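Long-range contacts in DNA mismatch repair protein MutL (Aquifex aeolicus, PDB 6LZI), which takes part in DNA mismatch repair as the MutL endonuclease, whose ATPase domain, the part described here, has a Bergerat ATP-binding fold holding ADP: residues 96-100 against 141-146; 168-172 against 200-204; 206-211 against 222-228. All coordinates share one frame; numbering follows the deposited sequence.

From the N terminus the three contacts follow one another along the chain, and none nests in or crosses another. Contact 1 closes a 40-residue excursion through strands 100-106, 113-119, 122-129 and 134-140, tying together two loops of the ATPase part. Contact 2 pairs helix 156-173 with helix 196-204, enclosing strands 178-183 and 186-191, the last of the eight-stranded sheet. Contact 3 is the short hairpin that opens the five-stranded sheet. Contacts 2 and 3 touch, Glu201 OE1 accepting a hydrogen bond from Thr208 N at 2.9 Å, whereas contact 1 lies on the opposite side of the chain's centre, its own centre about 31 Å from that of contact 2.

Contact 1 of 3, residues 96-100 against 141-146; sequences SSVSK and DLFFNL
Ser97 offers its carbonyl O to Asn145 ND2 at 2.9 Å, a weak hydrogen bond because the N-H is bent well away from the acceptor. Val98 makes the largest share of the contact. Val98 O accepts the backbone N-H of Phe143 at 2.7 Å, and an angle of 155° at the hydrogen makes this the straighter of the two bonds. The two methyl branches of Val98 part: CG1 lies against Leu142 CD1 at 3.6 Å, while CG2 meets the edge of the Phe143 ring and also reaches Leu146 CD1. Leu142 CG lies over one face of that ring, toward its rim. At Ser99 it is the backbone that touches, with Ser99 C 3.7 Å from Phe144 CE1 at the ring edge; the hydroxyl is bonded to Ile95 O instead. Lys100 runs nearly at right angles to the Phe144 side chain, and a bend at its last torsion (chi4 30°) brings the ammonium over the ring face. The cation-pi geometry is close, NZ standing 3.4 Å from the Phe144 centroid and 21° off the normal, with Asn145 CB on the other face. Asp141 OD2 is 4.7 Å from Lys100 NZ, too far for a salt bridge, although it packs on the lysine methylenes. Two overlapping beta turns, type II from Asp141 to Phe144 and type I from Phe143 to Leu146, curl the second loop around Val98. The pairing joins the loop after helix 91-96 to that before helix 147-151 in the Bergerat ATP-binding fold, with the Ser97 side chain about 11 Å from bound ADP.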
ATOM      1  N   SER A  96      -5.532  13.724  10.183  1.00 23.94           N
ATOM      2  CA  SER A  96      -5.007  15.032  10.614  1.00 25.98           C
ATOM      3  C   SER A  96      -5.410  15.370  12.036  1.00 27.10           C
ATOM      4  O   SER A  96      -4.753  16.187  12.699  1.00 23.36           O
ATOM      5  CB  SER A  96      -5.524  16.096   9.671  1.00 26.04           C
ATOM      6  OG  SER A  96      -6.951  16.272   9.843  1.00 28.24           O
ATOM      7  N   SER A  97      -6.448  14.720  12.538  1.00 22.81           N
ATOM      8  CA  SER A  97      -6.876  15.091  13.874  1.00 31.21           C
ATOM      9  C   SER A  97      -6.077  14.393  14.975  1.00 34.01           C
ATOM     10  O   SER A  97      -6.348  14.600  16.181  1.00 31.33           O
ATOM     11  CB  SER A  97      -8.371  14.814  13.976  1.00 34.40           C
ATOM     12  OG  SER A  97      -8.663  13.455  13.905  1.00 43.36           O
ATOM     13  N   VAL A  98      -5.068  13.622  14.606  1.00 31.74           N
ATOM     14  CA  VAL A  98      -4.386  12.705  15.505  1.00 25.65           C
ATOM     15  C   VAL A  98      -2.896  12.816  15.178  1.00 28.79           C
ATOM     16  O   VAL A  98      -2.101  11.945  15.483  1.00 29.74           O
ATOM     17  CB  VAL A  98      -5.087  11.336  15.320  1.00 33.02           C
ATOM     18  CG1 VAL A  98      -4.511  10.353  14.304  1.00 27.54           C
ATOM     19  CG2 VAL A  98      -5.863  10.870  16.487  1.00 28.89           C
ATOM     20  N   SER A  99      -2.519  13.904  14.499  1.00 28.87           N
ATOM     21  CA  SER A  99      -1.159  14.109  14.078  1.00 27.57           C
ATOM     22  C   SER A  99      -0.924  15.585  13.830  1.00 30.73           C
ATOM     23  O   SER A  99      -1.850  16.409  13.828  1.00 28.49           O
ATOM     24  CB  SER A  99      -0.787  13.358  12.771  1.00 27.41           C
ATOM     25  OG  SER A  99      -1.541  13.818  11.666  1.00 28.36           O
ATOM     26  N   LYS A 100       0.331  15.862  13.601  1.00 30.67           N
ATOM     27  CA  LYS A 100       0.851  17.109  13.023  1.00 32.20           C
ATOM     28  C   LYS A 100       1.008  16.867  11.524  1.00 25.81           C
ATOM     29  O   LYS A 100       1.932  16.176  11.076  1.00 25.19           O
ATOM     30  CB  LYS A 100       2.174  17.506  13.673  1.00 26.56           C
ATOM     31  CG  LYS A 100       2.151  17.965  15.194  1.00 36.89           C
ATOM     32  CD  LYS A 100       3.538  17.800  15.839  1.00 39.46           C
ATOM     33  CE  LYS A 100       3.722  18.534  17.184  1.00 47.04           C
ATOM     34  NZ  LYS A 100       2.450  18.636  17.932  1.00 47.43           N
ATOM     35  N   ASP A 141       4.356  12.705  14.378  1.00 28.86           N
ATOM     36  CA  ASP A 141       4.058  12.578  15.798  1.00 26.96           C
ATOM     37  C   ASP A 141       2.662  12.006  16.024  1.00 23.38           C
ATOM     38  O   ASP A 141       1.837  12.583  16.746  1.00 23.92           O
ATOM     39  CB  ASP A 141       4.187  13.923  16.474  1.00 31.41           C
ATOM     40  CG  ASP A 141       5.626  14.380  16.537  1.00 41.83           C
ATOM     41  OD1 ASP A 141       6.527  13.577  16.179  1.00 42.88           O
ATOM     42  OD2 ASP A 141       5.850  15.526  16.970  1.00 47.48           O
ATOM     43  N   LEU A 142       2.438  10.845  15.407  1.00 26.28           N
ATOM     44  CA  LEU A 142       1.098  10.276  15.370  1.00 23.10           C
ATOM     45  C   LEU A 142       0.693  10.033  16.807  1.00 26.08           C
ATOM     46  O   LEU A 142       1.519   9.580  17.621  1.00 24.88           O
ATOM     47  CB  LEU A 142       1.109   8.991  14.544  1.00 24.87           C
ATOM     48  CG  LEU A 142      -0.191   8.179  14.384  1.00 24.89           C
ATOM     49  CD1 LEU A 142      -1.170   9.079  13.611  1.00 27.28           C
ATOM     50  CD2 LEU A 142       0.051   6.835  13.688  1.00 22.09           C
ATOM     51  N   PHE A 143      -0.578  10.378  17.127  1.00 22.22           N
ATOM     52  CA  PHE A 143      -1.180  10.295  18.495  1.00 19.72           C
ATOM     53  C   PHE A 143      -0.416  11.119  19.548  1.00 25.46           C
ATOM     54  O   PHE A 143      -0.434  10.793  20.741  1.00 25.17           O
ATOM     55  CB  PHE A 143      -1.293   8.830  18.946  1.00 21.59           C
ATOM     56  CG  PHE A 143      -2.020   7.948  17.966  1.00 21.06           C
ATOM     57  CD1 PHE A 143      -3.343   8.284  17.594  1.00 26.24           C
ATOM     58  CD2 PHE A 143      -1.416   6.799  17.475  1.00 22.69           C
ATOM     59  CE1 PHE A 143      -4.034   7.455  16.696  1.00 25.36           C
ATOM     60  CE2 PHE A 143      -2.118   5.962  16.565  1.00 27.80           C
ATOM     61  CZ  PHE A 143      -3.440   6.353  16.192  1.00 27.10           C
ATOM     62  N   PHE A 144       0.262  12.212  19.149  1.00 24.22           N
ATOM     63  CA  PHE A 144       0.906  13.057  20.177  1.00 25.78           C
ATOM     64  C   PHE A 144      -0.100  13.622  21.176  1.00 25.10           C
ATOM     65  O   PHE A 144       0.237  13.871  22.366  1.00 26.35           O
ATOM     66  CB  PHE A 144       1.648  14.196  19.488  1.00 27.66           C
ATOM     67  CG  PHE A 144       0.763  15.302  19.069  1.00 24.14           C
ATOM     68  CD1 PHE A 144       0.129  15.233  17.850  1.00 20.90           C
ATOM     69  CD2 PHE A 144       0.622  16.461  19.833  1.00 29.92           C
ATOM     70  CE1 PHE A 144      -0.688  16.259  17.416  1.00 27.71           C
ATOM     71  CE2 PHE A 144      -0.178  17.504  19.409  1.00 31.81           C
ATOM     72  CZ  PHE A 144      -0.843  17.412  18.175  1.00 32.76           C
ATOM     73  N   ASN A 145      -1.339  13.865  20.711  1.00 25.15           N
ATOM     74  CA  ASN A 145      -2.486  14.311  21.471  1.00 28.54           C
ATOM     75  C   ASN A 145      -3.171  13.192  22.268  1.00 27.37           C
ATOM     76  O   ASN A 145      -4.042  13.518  23.090  1.00 30.62           O
ATOM     77  CB  ASN A 145      -3.520  14.993  20.518  1.00 27.30           C
ATOM     78  CG  ASN A 145      -4.055  14.041  19.375  1.00 28.88           C
ATOM     79  OD1 ASN A 145      -3.296  13.225  18.853  1.00 30.91           O
ATOM     80  ND2 ASN A 145      -5.358  14.246  18.914  1.00 24.31           N
ATOM     81  N   LEU A 146      -2.764  11.928  22.085  1.00 28.95           N
ATOM     82  CA  LEU A 146      -3.299  10.779  22.848  1.00 25.75           C
ATOM     83  C   LEU A 146      -2.143   9.967  23.418  1.00 27.73           C
ATOM     84  O   LEU A 146      -1.792   8.913  22.882  1.00 29.44           O
ATOM     85  CB  LEU A 146      -4.167   9.870  21.966  1.00 23.98           C
ATOM     86  CG  LEU A 146      -5.272  10.675  21.265  1.00 27.16           C
ATOM     87  CD1 LEU A 146      -6.027   9.874  20.181  1.00 27.52           C
ATOM     88  CD2 LEU A 146      -6.175  11.050  22.405  1.00 31.54           C
TER

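Contact 2 of 3, residues 168-172 against 200-204; sequences KEYAL and VEEVF
Leu172 brings both its methyls to helix 196-204. Its CG stands opposite the carbonyl carbon (chi1 -75°), and both branches of the fork beyond touch the Phe204 ring: CD1 presses obliquely on CE2 and CZ, 3.6 Å from Phe204 CE2, and CD2 lies 3.7 Å from the same Phe204 CE2. Leu172 CD2 also reaches Val200 CG2 at 3.8 Å and Val203 CG2 at 3.9 Å. The leucine runs roughly perpendicular to both Val200 and Phe204. With 166° between the N-to-C directions of the two helical segments and axes 10.2 Å apart, this is nearly antiparallel helix packing, without a hydrogen bond across it. It sets helix 156-173, whose Tyr170 lies on helix 16-29, against helix 196-204, which rests on strand 260-266 of the five-stranded sheet. Val203 has CG1 anti to its backbone N (chi1 164°), and that methyl sits above the centre of the Phe204 ring, covering one face while also meeting Lys168 CG at 4.1 Å. Only the inner methylenes of Lys168 take part there; beyond CG the chain is extended. Val203 CG2 also faces Ala171 CB, at a looser 4.4 Å. Beyond the two segments, the Phe204 ring meets that of Tyr234, and Leu191 packs on both Ala171 and Val203.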
ATOM      1  N   LYS A 168       4.166  -4.212   0.009  1.00 20.24           N
ATOM      2  CA  LYS A 168       4.250  -5.387  -0.854  1.00 24.56           C
ATOM      3  C   LYS A 168       2.884  -5.767  -1.375  1.00 22.04           C
ATOM      4  O   LYS A 168       2.736  -6.117  -2.552  1.00 19.44           O
ATOM      5  CB  LYS A 168       4.891  -6.567  -0.107  1.00 25.79           C
ATOM      6  CG  LYS A 168       6.377  -6.344   0.116  1.00 26.44           C
ATOM      7  CD  LYS A 168       6.986  -7.477   0.951  1.00 29.15           C
ATOM      8  CE  LYS A 168       8.500  -7.132   1.161  1.00 33.22           C
ATOM      9  NZ  LYS A 168       9.267  -8.310   1.647  1.00 36.63           N
ATOM     10  N   GLU A 169       1.874  -5.673  -0.515  1.00 21.69           N
ATOM     11  CA  GLU A 169       0.520  -6.070  -0.906  1.00 24.04           C
ATOM     12  C   GLU A 169      -0.039  -5.170  -1.989  1.00 20.64           C
ATOM     13  O   GLU A 169      -0.644  -5.647  -2.957  1.00 19.48           O
ATOM     14  CB  GLU A 169      -0.334  -6.054   0.340  1.00 25.45           C
ATOM     15  CG  GLU A 169      -1.814  -6.221   0.212  1.00 29.98           C
ATOM     16  CD  GLU A 169      -2.411  -6.295   1.617  1.00 35.80           C
ATOM     17  OE1 GLU A 169      -2.979  -5.270   2.066  1.00 34.81           O
ATOM     18  OE2 GLU A 169      -2.249  -7.357   2.267  1.00 47.41           O
ATOM     19  N   TYR A 170       0.148  -3.863  -1.848  1.00 22.86           N
ATOM     20  CA  TYR A 170      -0.216  -2.947  -2.929  1.00 20.67           C
ATOM     21  C   TYR A 170       0.653  -3.167  -4.180  1.00 21.49           C
ATOM     22  O   TYR A 170       0.190  -3.044  -5.330  1.00 21.51           O
ATOM     23  CB  TYR A 170       0.012  -1.512  -2.458  1.00 19.89           C
ATOM     24  CG  TYR A 170      -1.074  -0.963  -1.598  1.00 21.14           C
ATOM     25  CD1 TYR A 170      -2.284  -0.723  -2.115  1.00 23.30           C
ATOM     26  CD2 TYR A 170      -0.836  -0.603  -0.271  1.00 17.90           C
ATOM     27  CE1 TYR A 170      -3.280  -0.182  -1.373  1.00 27.12           C
ATOM     28  CE2 TYR A 170      -1.851  -0.038   0.514  1.00 23.12           C
ATOM     29  CZ  TYR A 170      -3.077   0.144  -0.071  1.00 26.49           C
ATOM     30  OH  TYR A 170      -4.126   0.744   0.602  1.00 32.08           O
ATOM     31  N   ALA A 171       1.926  -3.453  -3.986  1.00 17.54           N
ATOM     32  CA  ALA A 171       2.697  -3.675  -5.197  1.00 15.08           C
ATOM     33  C   ALA A 171       2.248  -4.933  -5.939  1.00 18.14           C
ATOM     34  O   ALA A 171       2.335  -4.985  -7.186  1.00 23.43           O
ATOM     35  CB  ALA A 171       4.189  -3.851  -4.942  1.00 18.28           C
ATOM     36  N   LEU A 172       1.789  -5.936  -5.200  1.00 22.32           N
ATOM     37  CA  LEU A 172       1.358  -7.148  -5.887  1.00 21.50           C
ATOM     38  C   LEU A 172       0.095  -6.981  -6.729  1.00 23.41           C
ATOM     39  O   LEU A 172      -0.116  -7.812  -7.635  1.00 24.53           O
ATOM     40  CB  LEU A 172       1.177  -8.271  -4.873  1.00 20.81           C
ATOM     41  CG  LEU A 172       2.526  -8.863  -4.353  1.00 20.59           C
ATOM     42  CD1 LEU A 172       2.354  -9.679  -3.026  1.00 18.83           C
ATOM     43  CD2 LEU A 172       3.303  -9.701  -5.363  1.00 19.40           C
ATOM     44  N   VAL A 200       5.616 -10.099  -9.138  1.00 22.85           N
ATOM     45  CA  VAL A 200       5.636 -11.139  -8.116  1.00 20.17           C
ATOM     46  C   VAL A 200       7.052 -11.561  -7.801  1.00 25.25           C
ATOM     47  O   VAL A 200       7.407 -11.744  -6.640  1.00 27.35           O
ATOM     48  CB  VAL A 200       4.783 -12.334  -8.569  1.00 21.23           C
ATOM     49  CG1 VAL A 200       4.894 -13.442  -7.564  1.00 22.83           C
ATOM     50  CG2 VAL A 200       3.360 -11.830  -8.550  1.00 23.29           C
ATOM     51  N   GLU A 201       7.844 -11.778  -8.839  1.00 21.32           N
ATOM     52  CA  GLU A 201       9.157 -12.355  -8.647  1.00 21.64           C
ATOM     53  C   GLU A 201      10.095 -11.361  -7.965  1.00 22.75           C
ATOM     54  O   GLU A 201      10.910 -11.758  -7.119  1.00 26.42           O
ATOM     55  CB  GLU A 201       9.647 -12.861  -9.983  1.00 25.24           C
ATOM     56  CG  GLU A 201       8.825 -14.071 -10.360  1.00 27.95           C
ATOM     57  CD  GLU A 201       9.166 -14.680 -11.680  1.00 29.61           C
ATOM     58  OE1 GLU A 201       8.683 -15.787 -11.922  1.00 28.43           O
ATOM     59  OE2 GLU A 201       9.946 -14.085 -12.454  1.00 30.21           O
ATOM     60  N   GLU A 202       9.984 -10.079  -8.330  1.00 21.98           N
ATOM     61  CA  GLU A 202      10.773  -9.046  -7.651  1.00 23.58           C
ATOM     62  C   GLU A 202      10.413  -8.994  -6.172  1.00 25.59           C
ATOM     63  O   GLU A 202      11.305  -8.909  -5.314  1.00 31.97           O
ATOM     64  CB  GLU A 202      10.562  -7.679  -8.313  1.00 27.15           C
ATOM     65  CG  GLU A 202      11.109  -7.552  -9.723  1.00 26.87           C
ATOM     66  CD  GLU A 202      12.605  -7.857  -9.826  1.00 25.58           C
ATOM     67  OE1 GLU A 202      13.423  -7.360  -9.005  1.00 30.94           O
ATOM     68  OE2 GLU A 202      12.942  -8.633 -10.724  1.00 25.98           O
ATOM     69  N   VAL A 203       9.100  -9.047  -5.859  1.00 25.79           N
ATOM     70  CA  VAL A 203       8.628  -8.930  -4.467  1.00 25.47           C
ATOM     71  C   VAL A 203       9.152 -10.084  -3.629  1.00 26.28           C
ATOM     72  O   VAL A 203       9.638  -9.888  -2.511  1.00 26.73           O
ATOM     73  CB  VAL A 203       7.089  -8.875  -4.411  1.00 20.09           C
ATOM     74  CG1 VAL A 203       6.517  -9.157  -2.892  1.00 23.78           C
ATOM     75  CG2 VAL A 203       6.562  -7.539  -4.912  1.00 23.29           C
ATOM     76  N   PHE A 204       9.016 -11.305  -4.124  1.00 26.11           N
ATOM     77  CA  PHE A 204       9.373 -12.466  -3.313  1.00 31.56           C
ATOM     78  C   PHE A 204      10.783 -12.993  -3.553  1.00 31.69           C
ATOM     79  O   PHE A 204      11.177 -13.969  -2.898  1.00 34.32           O
ATOM     80  CB  PHE A 204       8.330 -13.567  -3.503  1.00 28.22           C
ATOM     81  CG  PHE A 204       7.004 -13.186  -2.907  1.00 27.24           C
ATOM     82  CD1 PHE A 204       6.822 -13.127  -1.520  1.00 33.25           C
ATOM     83  CD2 PHE A 204       6.005 -12.748  -3.736  1.00 26.19           C
ATOM     84  CE1 PHE A 204       5.602 -12.694  -0.988  1.00 33.20           C
ATOM     85  CE2 PHE A 204       4.800 -12.310  -3.274  1.00 21.46           C
ATOM     86  CZ  PHE A 204       4.564 -12.274  -1.853  1.00 30.74           C
TER

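Contact 3 of 3, residues 206-211 against 222-228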
ATOM      1  N   THR A 206      12.211 -14.700  -6.002  1.00 30.41           N
ATOM      2  CA  THR A 206      12.302 -16.076  -6.413  1.00 30.09           C
ATOM      3  C   THR A 206      11.631 -16.186  -7.768  1.00 34.29           C
ATOM      4  O   THR A 206      10.827 -15.330  -8.144  1.00 32.90           O
ATOM      5  CB  THR A 206      11.643 -16.999  -5.389  1.00 33.12           C
ATOM      6  OG1 THR A 206      11.847 -18.354  -5.779  1.00 42.68           O
ATOM      7  CG2 THR A 206      10.152 -16.652  -5.292  1.00 33.28           C
ATOM      8  N   LYS A 207      11.963 -17.254  -8.481  1.00 38.36           N
ATOM      9  CA  LYS A 207      11.325 -17.573  -9.743  1.00 34.94           C
ATOM     10  C   LYS A 207      10.062 -18.379  -9.482  1.00 36.26           C
ATOM     11  O   LYS A 207      10.028 -19.229  -8.593  1.00 42.73           O
ATOM     12  CB  LYS A 207      12.281 -18.360 -10.642  1.00 41.99           C
ATOM     13  CG  LYS A 207      11.582 -19.021 -11.781  1.00 51.32           C
ATOM     14  CD  LYS A 207      11.016 -17.980 -12.725  1.00 56.22           C
ATOM     15  CE  LYS A 207      10.495 -18.619 -13.970  1.00 58.62           C
ATOM     16  NZ  LYS A 207       9.966 -17.541 -14.839  1.00 65.89           N
ATOM     17  N   THR A 208       9.011 -18.061 -10.226  1.00 32.95           N
ATOM     18  CA  THR A 208       7.726 -18.695 -10.049  1.00 28.61           C
ATOM     19  C   THR A 208       7.285 -19.341 -11.346  1.00 30.33           C
ATOM     20  O   THR A 208       7.760 -19.010 -12.434  1.00 28.69           O
ATOM     21  CB  THR A 208       6.626 -17.713  -9.582  1.00 25.33           C
ATOM     22  OG1 THR A 208       6.274 -16.831 -10.648  1.00 27.40           O
ATOM     23  CG2 THR A 208       7.011 -16.884  -8.282  1.00 25.06           C
ATOM     24  N   GLU A 209       6.331 -20.242 -11.200  1.00 31.76           N
ATOM     25  CA  GLU A 209       5.603 -20.842 -12.307  1.00 30.91           C
ATOM     26  C   GLU A 209       4.196 -20.293 -12.216  1.00 29.15           C
ATOM     27  O   GLU A 209       3.622 -20.224 -11.109  1.00 28.44           O
ATOM     28  CB  GLU A 209       5.555 -22.368 -12.237  1.00 31.65           C
ATOM     29  CG  GLU A 209       4.775 -22.982 -13.398  1.00 31.68           C
ATOM     30  CD  GLU A 209       4.810 -24.517 -13.406  1.00 40.32           C
ATOM     31  OE1 GLU A 209       4.285 -25.124 -14.374  1.00 41.96           O
ATOM     32  OE2 GLU A 209       5.375 -25.111 -12.457  1.00 37.06           O
ATOM     33  N   GLU A 210       3.678 -19.854 -13.359  1.00 27.52           N
ATOM     34  CA  GLU A 210       2.344 -19.299 -13.445  1.00 26.50           C
ATOM     35  C   GLU A 210       1.365 -20.411 -13.809  1.00 28.75           C
ATOM     36  O   GLU A 210       1.565 -21.111 -14.795  1.00 30.68           O
ATOM     37  CB  GLU A 210       2.331 -18.199 -14.507  1.00 33.57           C
ATOM     38  CG  GLU A 210       0.970 -17.602 -14.798  1.00 32.81           C
ATOM     39  CD  GLU A 210       1.054 -16.393 -15.701  1.00 36.88           C
ATOM     40  OE1 GLU A 210       2.147 -16.087 -16.215  1.00 37.95           O
ATOM     41  OE2 GLU A 210       0.015 -15.736 -15.874  1.00 37.67           O
ATOM     42  N   LEU A 211       0.301 -20.522 -13.029  1.00 30.54           N
ATOM     43  CA  LEU A 211      -0.763 -21.501 -13.197  1.00 35.64           C
ATOM     44  C   LEU A 211      -2.080 -20.765 -13.431  1.00 37.03           C
ATOM     45  O   LEU A 211      -2.271 -19.652 -12.955  1.00 36.01           O
ATOM     46  CB  LEU A 211      -0.897 -22.336 -11.964  1.00 36.37           C
ATOM     47  CG  LEU A 211       0.363 -23.090 -11.513  1.00 37.56           C
ATOM     48  CD1 LEU A 211       0.115 -23.785 -10.141  1.00 38.26           C
ATOM     49  CD2 LEU A 211       0.830 -24.061 -12.576  1.00 41.55           C
ATOM     50  N   ALA A 222      -2.333 -18.206 -10.430  1.00 36.27           N
ATOM     51  CA  ALA A 222      -1.373 -18.245  -9.337  1.00 36.65           C
ATOM     52  C   ALA A 222       0.066 -18.225  -9.835  1.00 33.13           C
ATOM     53  O   ALA A 222       0.367 -18.567 -10.994  1.00 29.50           O
ATOM     54  CB  ALA A 222      -1.573 -19.472  -8.441  1.00 35.58           C
ATOM     55  N   PHE A 223       0.957 -17.864  -8.919  1.00 29.34           N
ATOM     56  CA  PHE A 223       2.398 -17.959  -9.127  1.00 25.80           C
ATOM     57  C   PHE A 223       2.935 -18.754  -7.965  1.00 26.40           C
ATOM     58  O   PHE A 223       2.711 -18.348  -6.818  1.00 30.46           O
ATOM     59  CB  PHE A 223       3.053 -16.561  -9.176  1.00 24.47           C
ATOM     60  CG  PHE A 223       2.443 -15.689 -10.246  1.00 25.43           C
ATOM     61  CD1 PHE A 223       1.255 -14.980  -9.988  1.00 26.29           C
ATOM     62  CD2 PHE A 223       2.974 -15.678 -11.525  1.00 28.66           C
ATOM     63  CE1 PHE A 223       0.634 -14.216 -11.018  1.00 28.50           C
ATOM     64  CE2 PHE A 223       2.381 -14.962 -12.528  1.00 28.61           C
ATOM     65  CZ  PHE A 223       1.188 -14.228 -12.283  1.00 26.83           C
ATOM     66  N   VAL A 224       3.620 -19.868  -8.256  1.00 30.49           N
ATOM     67  CA  VAL A 224       4.043 -20.805  -7.217  1.00 31.37           C
ATOM     68  C   VAL A 224       5.554 -20.967  -7.279  1.00 33.20           C
ATOM     69  O   VAL A 224       6.141 -21.016  -8.364  1.00 38.72           O
ATOM     70  CB  VAL A 224       3.334 -22.176  -7.361  1.00 36.64           C
ATOM     71  CG1 VAL A 224       1.847 -21.976  -7.245  1.00 39.25           C
ATOM     72  CG2 VAL A 224       3.670 -22.800  -8.669  1.00 42.77           C
ATOM     73  N   SER A 225       6.194 -21.058  -6.109  1.00 34.25           N
ATOM     74  CA  SER A 225       7.613 -21.406  -6.063  1.00 33.64           C
ATOM     75  C   SER A 225       7.811 -22.363  -4.910  1.00 37.79           C
ATOM     76  O   SER A 225       7.437 -22.024  -3.777  1.00 37.78           O
ATOM     77  CB  SER A 225       8.487 -20.170  -5.869  1.00 35.47           C
ATOM     78  OG  SER A 225       9.858 -20.520  -5.825  1.00 42.80           O
ATOM     79  N   ARG A 226       8.412 -23.514  -5.186  1.00 43.41           N
ATOM     80  CA  ARG A 226       8.195 -24.635  -4.281  1.00 49.73           C
ATOM     81  C   ARG A 226       9.180 -24.770  -3.142  1.00 63.57           C
ATOM     82  O   ARG A 226       8.836 -25.394  -2.126  1.00 68.60           O
ATOM     83  CB  ARG A 226       8.179 -25.954  -5.046  1.00 50.17           C
ATOM     84  CG  ARG A 226       6.848 -26.158  -5.668  1.00 48.02           C
ATOM     85  CD  ARG A 226       6.595 -27.577  -6.031  1.00 47.51           C
ATOM     86  NE  ARG A 226       5.165 -27.730  -6.176  1.00 48.45           N
ATOM     87  CZ  ARG A 226       4.361 -28.187  -5.223  1.00 51.23           C
ATOM     88  NH1 ARG A 226       4.844 -28.532  -4.029  1.00 53.71           N
ATOM     89  NH2 ARG A 226       3.066 -28.289  -5.469  1.00 52.24           N
ATOM     90  N   ASN A 227      10.397 -24.265  -3.244  1.00 66.81           N
ATOM     91  CA  ASN A 227      11.266 -24.724  -2.167  1.00 71.73           C
ATOM     92  C   ASN A 227      11.178 -23.802  -0.945  1.00 71.17           C
ATOM     93  O   ASN A 227      10.446 -24.124  -0.003  1.00 78.22           O
ATOM     94  CB  ASN A 227      12.669 -24.946  -2.714  1.00 76.66           C
ATOM     95  CG  ASN A 227      12.775 -26.284  -3.438  1.00 81.08           C
ATOM     96  OD1 ASN A 227      12.353 -27.316  -2.905  1.00 83.58           O
ATOM     97  ND2 ASN A 227      13.294 -26.271  -4.665  1.00 82.56           N
ATOM     98  N   GLN A 228      11.887 -22.675  -0.932  1.00 66.52           N
ATOM     99  CA  GLN A 228      11.658 -21.594   0.057  1.00 61.39           C
ATOM    100  C   GLN A 228      12.086 -21.902   1.499  1.00 65.60           C
ATOM    101  O   GLN A 228      11.582 -22.823   2.135  1.00 64.91           O
ATOM    102  CB  GLN A 228      10.181 -21.172   0.075  1.00 59.26           C
ATOM    103  CG  GLN A 228       9.616 -20.723  -1.271  1.00 56.90           C
ATOM    104  CD  GLN A 228      10.616 -19.937  -2.106  1.00 58.49           C
ATOM    105  OE1 GLN A 228      11.152 -20.444  -3.094  1.00 62.30           O
ATOM    106  NE2 GLN A 228      10.853 -18.689  -1.732  1.00 54.44           N
TER
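The beta hairpin of strands 209-213 and 219-225 is zipped by paired backbone bonds at Glu209-Val224 and Leu211-Ala222. Glu209 N reaches Val224 O at 2.9 Å, and Val224 N returns the bond to Glu209 O at the same length. Leu211 N to Ala222 O, 2.8 Å, and Ala222 N to Leu211 O repeat the exchange. The two strand segments run at 143°, so the antiparallel ribbon is clearly twisted. On one face Leu211 CD1 crosses to Val224 CG1 at 3.8 Å, and Leu298 of helix 292-298 covers Leu211 and Ala222. Strand 209-213 is an outermost strand of the five-stranded sheet in the S5-like region, and 219-225 continues inward, Phe223 and Ser225 bonding to strand 260-266. The hairpin's other face turns to helix 196-204, and there Glu210 and Phe223 form a non-hydrogen-bonded pair. With CG anti to the backbone N (chi1 175°), the extended Glu210 chain lies alongside the ring, its CD 3.7 Å from Phe223 CE2 and its carboxylate plane 40° from the ring plane. OE2 continues to a salt bridge with Arg221. With an alanine here, Arg221 would probably be left without its carboxylate mate, and Phe223 would lose the part of its cover given by Glu210 CG and the carboxylate. At the ring edge Thr208 OG1 stands 3.6 Å from Phe223 CD2. At the end of strand 219-225, Ser225 OG is hydrogen-bonded to Thr206 OG1, ahead of strand 209-213, at 2.9 Å; Lys207 O, 3.1 Å from Ser225 OG, and Gln228 OE1, 3.0 Å from it, are possible acceptors for the serine proton, and the geometry leaves the choice open.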